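Local coordinates for bifunctional endomannanase/endoglucanase (Caldanaerobius polysaccharolyticus, PDB 3W0K), which probably hydrolyses beta-linked mannan and glucan chains as a family 5 glycoside hydrolase with a TIM-barrel fold, at residues D44-T49 / N94-D99; F55-K60 / W115-K120. One frame throughout, in Å; residues are numbered along the deposited sequence.

Contact 1 (D44-T49 / N94-D99); sequences DYRFWT and NDIERD
The Y45 side chain has CG between its backbone N and carbonyl carbon (chi1 83°), and its hydroxyl end comes near E97 in the 94-99 loop. The E97 chain bends at chi2 (-59°) and turns its carboxylate to the tyrosine. The two side chains come from opposite directions. Y45 OH donates to E97 OE1 at 2.7 Å, on the syn lone pair, the side of the other oxygen. E97 OE2 lies at the rim of the ring, 3.5 Å from Y45 CE2. The carboxylate sits at the ring edge, near its plane, and is turned 56° against it. Other partners complete the grip on E97: OE1 also accepts from G88 N, and OE2 forms a salt bridge with R85. Segments 44-49 and 94-99 lie in the loops after strands 38-44 and 78-83, neighbours in the parallel barrel of this TIM-barrel enzyme, and the contact joins them beyond the strands' C-terminal ends. A phenylalanine in place of Y45 would probably leave E97 OE1 without this donor and the link between the two loops weaker, though G88 and R85 would still hold the acid. R46 makes the second, looser touch. Its NH1 lies 3.7 Å from I96 CG2, and the two side chains cross at about a right angle. D44 holds the guanidinium side-on: R46 NH2 meets D44 OD2 at 2.9 Å and R46 NE meets D44 OD1 at 3.2 Å, each on a syn lone pair and close to the guanidinium plane. D44 OD1 also accepts from R46 N at 3.0 Å, which makes an Asx turn. R46 CG sits over the centre of the Y45 ring, 4.2 Å above its plane.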
ATOM      1  N   ASP A  44      -0.153  -3.089  12.063  1.00  9.24           N
ATOM      2  CA  ASP A  44      -0.094  -4.450  12.600  1.00  9.31           C
ATOM      3  C   ASP A  44      -1.112  -4.513  13.746  1.00  9.12           C
ATOM      4  O   ASP A  44      -0.959  -3.816  14.751  1.00  9.08           O
ATOM      5  CB  ASP A  44       1.332  -4.692  13.129  1.00  9.71           C
ATOM      6  CG  ASP A  44       1.582  -6.121  13.580  1.00  9.63           C
ATOM      7  OD1 ASP A  44       0.636  -6.836  13.965  1.00  9.96           O
ATOM      8  OD2 ASP A  44       2.763  -6.524  13.568  1.00 10.93           O
ATOM      9  N   TYR A  45      -2.140  -5.350  13.601  1.00  9.29           N
ATOM     10  CA  TYR A  45      -3.182  -5.466  14.625  1.00  9.89           C
ATOM     11  C   TYR A  45      -2.672  -5.906  15.997  1.00 10.29           C
ATOM     12  O   TYR A  45      -3.362  -5.724  17.001  1.00  9.56           O
ATOM     13  CB  TYR A  45      -4.319  -6.392  14.155  1.00  9.35           C
ATOM     14  CG  TYR A  45      -4.063  -7.873  14.341  1.00 10.97           C
ATOM     15  CD1 TYR A  45      -4.562  -8.547  15.455  1.00 11.48           C
ATOM     16  CD2 TYR A  45      -3.330  -8.600  13.408  1.00 10.25           C
ATOM     17  CE1 TYR A  45      -4.335  -9.909  15.641  1.00 12.13           C
ATOM     18  CE2 TYR A  45      -3.100  -9.967  13.580  1.00 10.09           C
ATOM     19  CZ  TYR A  45      -3.605 -10.612  14.700  1.00 11.75           C
ATOM     20  OH  TYR A  45      -3.385 -11.958  14.886  1.00 12.34           O
ATOM     21  N   ARG A  46      -1.470  -6.478  16.043  1.00 10.73           N
ATOM     22  CA  ARG A  46      -0.901  -6.928  17.312  1.00 10.16           C
ATOM     23  C   ARG A  46      -0.546  -5.767  18.241  1.00 11.29           C
ATOM     24  O   ARG A  46      -0.313  -5.969  19.435  1.00 12.03           O
ATOM     25  CB  ARG A  46       0.310  -7.829  17.077  1.00 11.80           C
ATOM     26  CG  ARG A  46      -0.043  -9.154  16.427  1.00 12.38           C
ATOM     27  CD  ARG A  46       1.202  -9.980  16.197  1.00 12.00           C
ATOM     28  NE  ARG A  46       2.140  -9.271  15.332  1.00 12.46           N
ATOM     29  CZ  ARG A  46       3.401  -9.637  15.130  1.00 12.93           C
ATOM     30  NH1 ARG A  46       3.891 -10.713  15.733  1.00 16.20           N
ATOM     31  NH2 ARG A  46       4.171  -8.926  14.320  1.00 14.62           N
ATOM     32  N   PHE A  47      -0.507  -4.551  17.700  1.00 10.60           N
ATOM     33  CA  PHE A  47      -0.226  -3.382  18.528  1.00 10.76           C
ATOM     34  C   PHE A  47      -1.349  -3.173  19.548  1.00 11.34           C
ATOM     35  O   PHE A  47      -1.131  -2.568  20.595  1.00 12.14           O
ATOM     36  CB  PHE A  47      -0.073  -2.120  17.675  1.00 10.74           C
ATOM     37  CG  PHE A  47       1.334  -1.861  17.213  1.00 10.56           C
ATOM     38  CD1 PHE A  47       2.287  -1.355  18.091  1.00 10.98           C
ATOM     39  CD2 PHE A  47       1.700  -2.089  15.889  1.00 10.72           C
ATOM     40  CE1 PHE A  47       3.587  -1.075  17.657  1.00 11.13           C
ATOM     41  CE2 PHE A  47       2.995  -1.812  15.445  1.00  9.81           C
ATOM     42  CZ  PHE A  47       3.939  -1.303  16.331  1.00 11.66           C
ATOM     43  N   TRP A  48      -2.542  -3.685  19.245  1.00 10.56           N
ATOM     44  CA  TRP A  48      -3.685  -3.534  20.145  1.00 11.21           C
ATOM     45  C   TRP A  48      -4.371  -4.858  20.469  1.00 12.81           C
ATOM     46  O   TRP A  48      -5.394  -4.880  21.155  1.00 12.46           O
ATOM     47  CB  TRP A  48      -4.706  -2.550  19.552  1.00 12.12           C
ATOM     48  CG  TRP A  48      -5.373  -3.019  18.277  1.00 10.90           C
ATOM     49  CD1 TRP A  48      -6.422  -3.888  18.176  1.00 11.14           C
ATOM     50  CD2 TRP A  48      -5.065  -2.610  16.936  1.00 10.47           C
ATOM     51  NE1 TRP A  48      -6.787  -4.044  16.864  1.00 11.59           N
ATOM     52  CE2 TRP A  48      -5.973  -3.270  16.081  1.00 10.71           C
ATOM     53  CE3 TRP A  48      -4.113  -1.746  16.378  1.00 10.71           C
ATOM     54  CZ2 TRP A  48      -5.960  -3.094  14.692  1.00 11.12           C
ATOM     55  CZ3 TRP A  48      -4.100  -1.570  14.998  1.00  9.56           C
ATOM     56  CH2 TRP A  48      -5.021  -2.242  14.172  1.00  9.64           C
ATOM     57  N   THR A  49      -3.799  -5.959  19.988  1.00 12.97           N
ATOM     58  CA  THR A  49      -4.380  -7.280  20.213  1.00 13.02           C
ATOM     59  C   THR A  49      -3.344  -8.241  20.772  1.00 13.95           C
ATOM     60  O   THR A  49      -2.304  -8.473  20.155  1.00 14.66           O
ATOM     61  CB  THR A  49      -4.914  -7.876  18.898  1.00 12.79           C
ATOM     62  OG1 THR A  49      -5.733  -6.912  18.230  1.00 12.09           O
ATOM     63  CG2 THR A  49      -5.730  -9.138  19.167  1.00 12.63           C
ATOM     64  N   ASN A  94       3.372 -14.956   7.292  1.00  8.79           N
ATOM     65  CA  ASN A  94       1.995 -15.354   7.560  1.00  8.69           C
ATOM     66  C   ASN A  94       1.977 -16.530   8.546  1.00  9.50           C
ATOM     67  O   ASN A  94       0.976 -16.761   9.229  1.00 10.14           O
ATOM     68  CB  ASN A  94       1.306 -15.745   6.247  1.00  8.76           C
ATOM     69  CG  ASN A  94      -0.200 -15.808   6.370  1.00  8.39           C
ATOM     70  OD1 ASN A  94      -0.806 -15.073   7.151  1.00  9.14           O
ATOM     71  ND2 ASN A  94      -0.817 -16.681   5.583  1.00  8.10           N
ATOM     72  N   ASP A  95       3.106 -17.234   8.648  1.00  9.69           N
ATOM     73  CA  ASP A  95       3.244 -18.385   9.543  1.00 10.41           C
ATOM     74  C   ASP A  95       3.156 -18.009  11.023  1.00 10.73           C
ATOM     75  O   ASP A  95       2.945 -18.872  11.876  1.00 10.79           O
ATOM     76  CB  ASP A  95       4.567 -19.116   9.275  1.00 11.57           C
ATOM     77  CG  ASP A  95       5.781 -18.246   9.552  1.00 15.12           C
ATOM     78  OD1 ASP A  95       5.897 -17.169   8.934  1.00 15.20           O
ATOM     79  OD2 ASP A  95       6.623 -18.642  10.384  1.00 18.49           O
ATOM     80  N   ILE A  96       3.361 -16.725  11.319  1.00 10.49           N
ATOM     81  CA  ILE A  96       3.296 -16.192  12.680  1.00 12.88           C
ATOM     82  C   ILE A  96       1.841 -16.135  13.164  1.00 12.00           C
ATOM     83  O   ILE A  96       1.578 -16.126  14.369  1.00 12.75           O
ATOM     84  CB  ILE A  96       3.948 -14.774  12.741  1.00 15.91           C
ATOM     85  CG1 ILE A  96       5.468 -14.900  12.612  1.00 20.61           C
ATOM     86  CG2 ILE A  96       3.569 -14.032  14.020  1.00 20.56           C
ATOM     87  CD1 ILE A  96       6.196 -13.568  12.634  1.00 23.39           C
ATOM     88  N   GLU A  97       0.898 -16.091  12.227  1.00 10.84           N
ATOM     89  CA  GLU A  97      -0.516 -16.055  12.586  1.00 10.50           C
ATOM     90  C   GLU A  97      -0.973 -17.422  13.065  1.00 10.23           C
ATOM     91  O   GLU A  97      -0.434 -18.452  12.651  1.00 10.74           O
ATOM     92  CB  GLU A  97      -1.374 -15.651  11.384  1.00  9.97           C
ATOM     93  CG  GLU A  97      -1.230 -14.198  10.961  1.00  9.58           C
ATOM     94  CD  GLU A  97      -1.593 -13.232  12.072  1.00  9.95           C
ATOM     95  OE1 GLU A  97      -2.687 -13.367  12.659  1.00 10.29           O
ATOM     96  OE2 GLU A  97      -0.773 -12.351  12.381  1.00 11.45           O
ATOM     97  N   ARG A  98      -1.962 -17.428  13.952  1.00  9.74           N
ATOM     98  CA  ARG A  98      -2.525 -18.674  14.463  1.00 10.22           C
ATOM     99  C   ARG A  98      -3.560 -19.179  13.460  1.00 10.32           C
ATOM    100  O   ARG A  98      -3.574 -20.355  13.095  1.00 10.61           O
ATOM    101  CB  ARG A  98      -3.220 -18.431  15.807  1.00 10.86           C
ATOM    102  CG  ARG A  98      -3.846 -19.677  16.422  1.00 11.65           C
ATOM    103  CD  ARG A  98      -4.760 -19.332  17.592  1.00 11.39           C
ATOM    104  NE  ARG A  98      -5.968 -18.641  17.145  1.00 11.78           N
ATOM    105  CZ  ARG A  98      -6.867 -18.084  17.951  1.00 12.10           C
ATOM    106  NH1 ARG A  98      -6.705 -18.124  19.269  1.00 13.88           N
ATOM    107  NH2 ARG A  98      -7.935 -17.492  17.436  1.00 12.81           N
ATOM    108  N   ASP A  99      -4.394 -18.257  12.991  1.00 10.05           N
ATOM    109  CA  ASP A  99      -5.475 -18.559  12.060  1.00  8.95           C
ATOM    110  C   ASP A  99      -5.182 -18.180  10.616  1.00  9.38           C
ATOM    111  O   ASP A  99      -4.182 -17.525  10.321  1.00  9.67           O
ATOM    112  CB  ASP A  99      -6.738 -17.805  12.485  1.00  9.39           C
ATOM    113  CG  ASP A  99      -7.101 -18.034  13.936  1.00 10.65           C
ATOM    114  OD1 ASP A  99      -6.827 -19.135  14.455  1.00 11.60           O
ATOM    115  OD2 ASP A  99      -7.673 -17.112  14.551  1.00 10.19           O
TER

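Contact 2 (F55-K60 / W115-K120); sequences FNPDKK and WELFAK
Helix 105-121 follows the third strand of the TIM barrel. Here its 115-120 turns meet the loop that runs from strand 38-44 to helix 62-74. L117 is the helix residue that makes the contact, and it is buried. Its CA lies 9.2 Å from the CA of K59, the nearest such pair across the two segments. The two methyl groups of L117 take separate partners. CD1 meets the proline ring of P57, with P57 CG 3.7 Å from L117 CD1. CD2 meets the lysine, with K59 CE 3.9 Å from L117 CD2. The K59 chain is fully extended beyond CG (chi2 -180°), which carries its end back to the helix although its CB does not point there. It crosses the leucine at about a right angle, and K59 NZ comes within 4.0 Å of L117 CD2. The CB of P57 points toward the helix, and its ring crosses L117 at a slant. P57 also touches Y113 on the same helix, while L117 packs on F62 at the start of helix 62-74. The contact buries 104 Å² in all, both sides summed. P57 against L117 is apolar; K59 adds its last methylene, CE, with NZ beside it. The contact rests on van der Waals packing and carries little directional preference, and the exposed lysine lays the end of its carbon chain on the buried leucine.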
ATOM      1  N   PHE A  55     -11.377  -9.970  19.990  1.00 12.87           N
ATOM      2  CA  PHE A  55     -12.496  -9.261  20.590  1.00 12.89           C
ATOM      3  C   PHE A  55     -12.214  -8.457  21.852  1.00 14.56           C
ATOM      4  O   PHE A  55     -13.131  -7.881  22.440  1.00 15.81           O
ATOM      5  CB  PHE A  55     -13.679 -10.210  20.756  1.00 14.04           C
ATOM      6  CG  PHE A  55     -14.211 -10.711  19.450  1.00 17.47           C
ATOM      7  CD1 PHE A  55     -15.213 -10.013  18.780  1.00 20.16           C
ATOM      8  CD2 PHE A  55     -13.666 -11.841  18.852  1.00 18.30           C
ATOM      9  CE1 PHE A  55     -15.659 -10.432  17.530  1.00 22.72           C
ATOM     10  CE2 PHE A  55     -14.107 -12.269  17.601  1.00 21.20           C
ATOM     11  CZ  PHE A  55     -15.103 -11.562  16.940  1.00 20.91           C
ATOM     12  N   ASN A  56     -10.943  -8.380  22.239  1.00 13.04           N
ATOM     13  CA  ASN A  56     -10.551  -7.591  23.406  1.00 15.13           C
ATOM     14  C   ASN A  56      -9.431  -6.629  23.005  1.00 12.92           C
ATOM     15  O   ASN A  56      -8.328  -6.673  23.547  1.00 13.31           O
ATOM     16  CB  ASN A  56     -10.092  -8.490  24.556  1.00 17.04           C
ATOM     17  CG  ASN A  56      -9.932  -7.728  25.865  1.00 19.83           C
ATOM     18  OD1 ASN A  56     -10.847  -7.032  26.303  1.00 22.41           O
ATOM     19  ND2 ASN A  56      -8.763  -7.847  26.485  1.00 19.47           N
ATOM     20  N   PRO A  57      -9.704  -5.743  22.036  1.00 13.65           N
ATOM     21  CA  PRO A  57      -8.666  -4.801  21.615  1.00 13.10           C
ATOM     22  C   PRO A  57      -8.379  -3.752  22.682  1.00 13.04           C
ATOM     23  O   PRO A  57      -9.253  -3.416  23.482  1.00 14.35           O
ATOM     24  CB  PRO A  57      -9.287  -4.157  20.377  1.00 13.92           C
ATOM     25  CG  PRO A  57     -10.734  -4.119  20.727  1.00 14.87           C
ATOM     26  CD  PRO A  57     -10.958  -5.499  21.303  1.00 14.80           C
ATOM     27  N   ASP A  58      -7.135  -3.292  22.735  1.00 13.77           N
ATOM     28  CA  ASP A  58      -6.762  -2.241  23.671  1.00 13.73           C
ATOM     29  C   ASP A  58      -7.079  -0.964  22.901  1.00 14.90           C
ATOM     30  O   ASP A  58      -6.252  -0.466  22.135  1.00 14.78           O
ATOM     31  CB  ASP A  58      -5.268  -2.314  24.004  1.00 15.75           C
ATOM     32  CG  ASP A  58      -4.837  -1.267  25.026  1.00 18.01           C
ATOM     33  OD1 ASP A  58      -5.654  -0.398  25.403  1.00 18.51           O
ATOM     34  OD2 ASP A  58      -3.665  -1.314  25.453  1.00 21.10           O
ATOM     35  N   LYS A  59      -8.291  -0.453  23.091  1.00 14.87           N
ATOM     36  CA  LYS A  59      -8.742   0.743  22.391  1.00 15.89           C
ATOM     37  C   LYS A  59      -7.928   2.005  22.673  1.00 16.55           C
ATOM     38  O   LYS A  59      -7.994   2.969  21.910  1.00 18.80           O
ATOM     39  CB  LYS A  59     -10.241   0.959  22.628  1.00 17.38           C
ATOM     40  CG  LYS A  59     -11.080  -0.228  22.151  1.00 18.01           C
ATOM     41  CD  LYS A  59     -12.570  -0.032  22.376  1.00 19.95           C
ATOM     42  CE  LYS A  59     -13.344  -1.264  21.920  1.00 21.39           C
ATOM     43  NZ  LYS A  59     -14.804  -1.167  22.206  1.00 23.08           N
ATOM     44  N   LYS A  60      -7.127   1.977  23.737  1.00 16.00           N
ATOM     45  CA  LYS A  60      -6.267   3.106  24.095  1.00 17.47           C
ATOM     46  C   LYS A  60      -5.246   3.324  22.973  1.00 15.90           C
ATOM     47  O   LYS A  60      -4.868   4.455  22.670  1.00 16.41           O
ATOM     48  CB  LYS A  60      -5.544   2.812  25.417  1.00 20.64           C
ATOM     49  CG  LYS A  60      -4.467   3.813  25.823  1.00 25.53           C
ATOM     50  CD  LYS A  60      -5.054   5.145  26.257  1.00 30.30           C
ATOM     51  CE  LYS A  60      -3.963   6.096  26.734  1.00 31.32           C
ATOM     52  NZ  LYS A  60      -4.519   7.411  27.157  1.00 33.11           N
ATOM     53  N   TRP A 115     -12.732  -3.860  11.682  1.00 12.02           N
ATOM     54  CA  TRP A 115     -13.213  -2.840  10.766  1.00 10.45           C
ATOM     55  C   TRP A 115     -14.468  -2.137  11.255  1.00 10.06           C
ATOM     56  O   TRP A 115     -14.647  -0.948  11.005  1.00 11.39           O
ATOM     57  CB  TRP A 115     -13.371  -3.408   9.354  1.00 11.18           C
ATOM     58  CG  TRP A 115     -12.052  -3.438   8.637  1.00  8.52           C
ATOM     59  CD1 TRP A 115     -11.425  -4.527   8.100  1.00  8.15           C
ATOM     60  CD2 TRP A 115     -11.173  -2.322   8.422  1.00  8.83           C
ATOM     61  NE1 TRP A 115     -10.209  -4.160   7.569  1.00  8.11           N
ATOM     62  CE2 TRP A 115     -10.030  -2.813   7.753  1.00  8.94           C
ATOM     63  CE3 TRP A 115     -11.238  -0.956   8.737  1.00  9.65           C
ATOM     64  CZ2 TRP A 115      -8.958  -1.985   7.389  1.00  8.70           C
ATOM     65  CZ3 TRP A 115     -10.174  -0.133   8.379  1.00  9.05           C
ATOM     66  CH2 TRP A 115      -9.048  -0.653   7.710  1.00  8.59           C
ATOM     67  N   GLU A 116     -15.316  -2.856  11.985  1.00 10.02           N
ATOM     68  CA  GLU A 116     -16.519  -2.242  12.534  1.00  9.88           C
ATOM     69  C   GLU A 116     -16.106  -1.250  13.619  1.00 10.41           C
ATOM     70  O   GLU A 116     -16.716  -0.191  13.762  1.00 10.93           O
ATOM     71  CB  GLU A 116     -17.460  -3.300  13.105  1.00 10.54           C
ATOM     72  CG  GLU A 116     -18.154  -4.133  12.040  1.00 12.85           C
ATOM     73  CD  GLU A 116     -19.066  -5.195  12.626  1.00 15.53           C
ATOM     74  OE1 GLU A 116     -18.677  -5.838  13.624  1.00 17.80           O
ATOM     75  OE2 GLU A 116     -20.171  -5.390  12.083  1.00 18.36           O
ATOM     76  N   LEU A 117     -15.057  -1.593  14.368  1.00 10.82           N
ATOM     77  CA  LEU A 117     -14.537  -0.718  15.419  1.00 10.96           C
ATOM     78  C   LEU A 117     -14.105   0.614  14.818  1.00 11.18           C
ATOM     79  O   LEU A 117     -14.490   1.675  15.306  1.00 10.40           O
ATOM     80  CB  LEU A 117     -13.337  -1.354  16.121  1.00 13.85           C
ATOM     81  CG  LEU A 117     -13.574  -2.501  17.099  1.00 16.65           C
ATOM     82  CD1 LEU A 117     -12.229  -3.033  17.560  1.00 17.81           C
ATOM     83  CD2 LEU A 117     -14.402  -2.017  18.284  1.00 20.35           C
ATOM     84  N   PHE A 118     -13.320   0.552  13.745  1.00 10.74           N
ATOM     85  CA  PHE A 118     -12.850   1.763  13.084  1.00  9.80           C
ATOM     86  C   PHE A 118     -13.989   2.521  12.412  1.00  9.65           C
ATOM     87  O   PHE A 118     -14.019   3.750  12.436  1.00 10.45           O
ATOM     88  CB  PHE A 118     -11.733   1.437  12.085  1.00  9.99           C
ATOM     89  CG  PHE A 118     -10.466   0.961  12.736  1.00 11.41           C
ATOM     90  CD1 PHE A 118      -9.943   1.627  13.842  1.00 11.68           C
ATOM     91  CD2 PHE A 118      -9.802  -0.163  12.257  1.00 11.37           C
ATOM     92  CE1 PHE A 118      -8.777   1.180  14.460  1.00 12.05           C
ATOM     93  CE2 PHE A 118      -8.637  -0.619  12.867  1.00 12.62           C
ATOM     94  CZ  PHE A 118      -8.122   0.052  13.971  1.00 12.72           C
ATOM     95  N   ALA A 119     -14.939   1.790  11.831  1.00  9.84           N
ATOM     96  CA  ALA A 119     -16.084   2.427  11.187  1.00  9.07           C
ATOM     97  C   ALA A 119     -16.865   3.236  12.220  1.00 10.14           C
ATOM     98  O   ALA A 119     -17.253   4.379  11.962  1.00 11.03           O
ATOM     99  CB  ALA A 119     -16.983   1.383  10.537  1.00  9.51           C
ATOM    100  N   LYS A 120     -17.069   2.654  13.398  1.00 10.60           N
ATOM    101  CA  LYS A 120     -17.790   3.339  14.466  1.00 11.64           C
ATOM    102  C   LYS A 120     -16.993   4.506  15.036  1.00 11.22           C
ATOM    103  O   LYS A 120     -17.527   5.601  15.222  1.00 12.55           O
ATOM    104  CB  LYS A 120     -18.134   2.374  15.600  1.00 14.01           C
ATOM    105  CG  LYS A 120     -19.255   1.408  15.279  1.00 18.16           C
ATOM    106  CD  LYS A 120     -19.690   0.645  16.523  1.00 21.17           C
ATOM    107  CE  LYS A 120     -18.652  -0.373  16.958  1.00 25.54           C
ATOM    108  NZ  LYS A 120     -18.574  -1.504  15.993  1.00 26.97           N
TER

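Contacts 1 and 2 lie on the same side of the chain's centre, with centres about 15 Å apart. Along the chain their segments alternate: 44-49, 55-60, 94-99, 115-120. The first two belong to one loop, between strand 38-44 and helix 62-74. The other two belong to the next unit of the barrel. Segment 94-99 is in the loop after strand 78-83. That loop leads into helix 105-121, which carries segment 115-120. W48 bridges the contacts. Its O probably accepts from D58 N, and its ring packs on P57 and F118. One long loop thus touches the following beta-alpha unit at two places, by a hydrogen bond in contact 1 and by packing in contact 2.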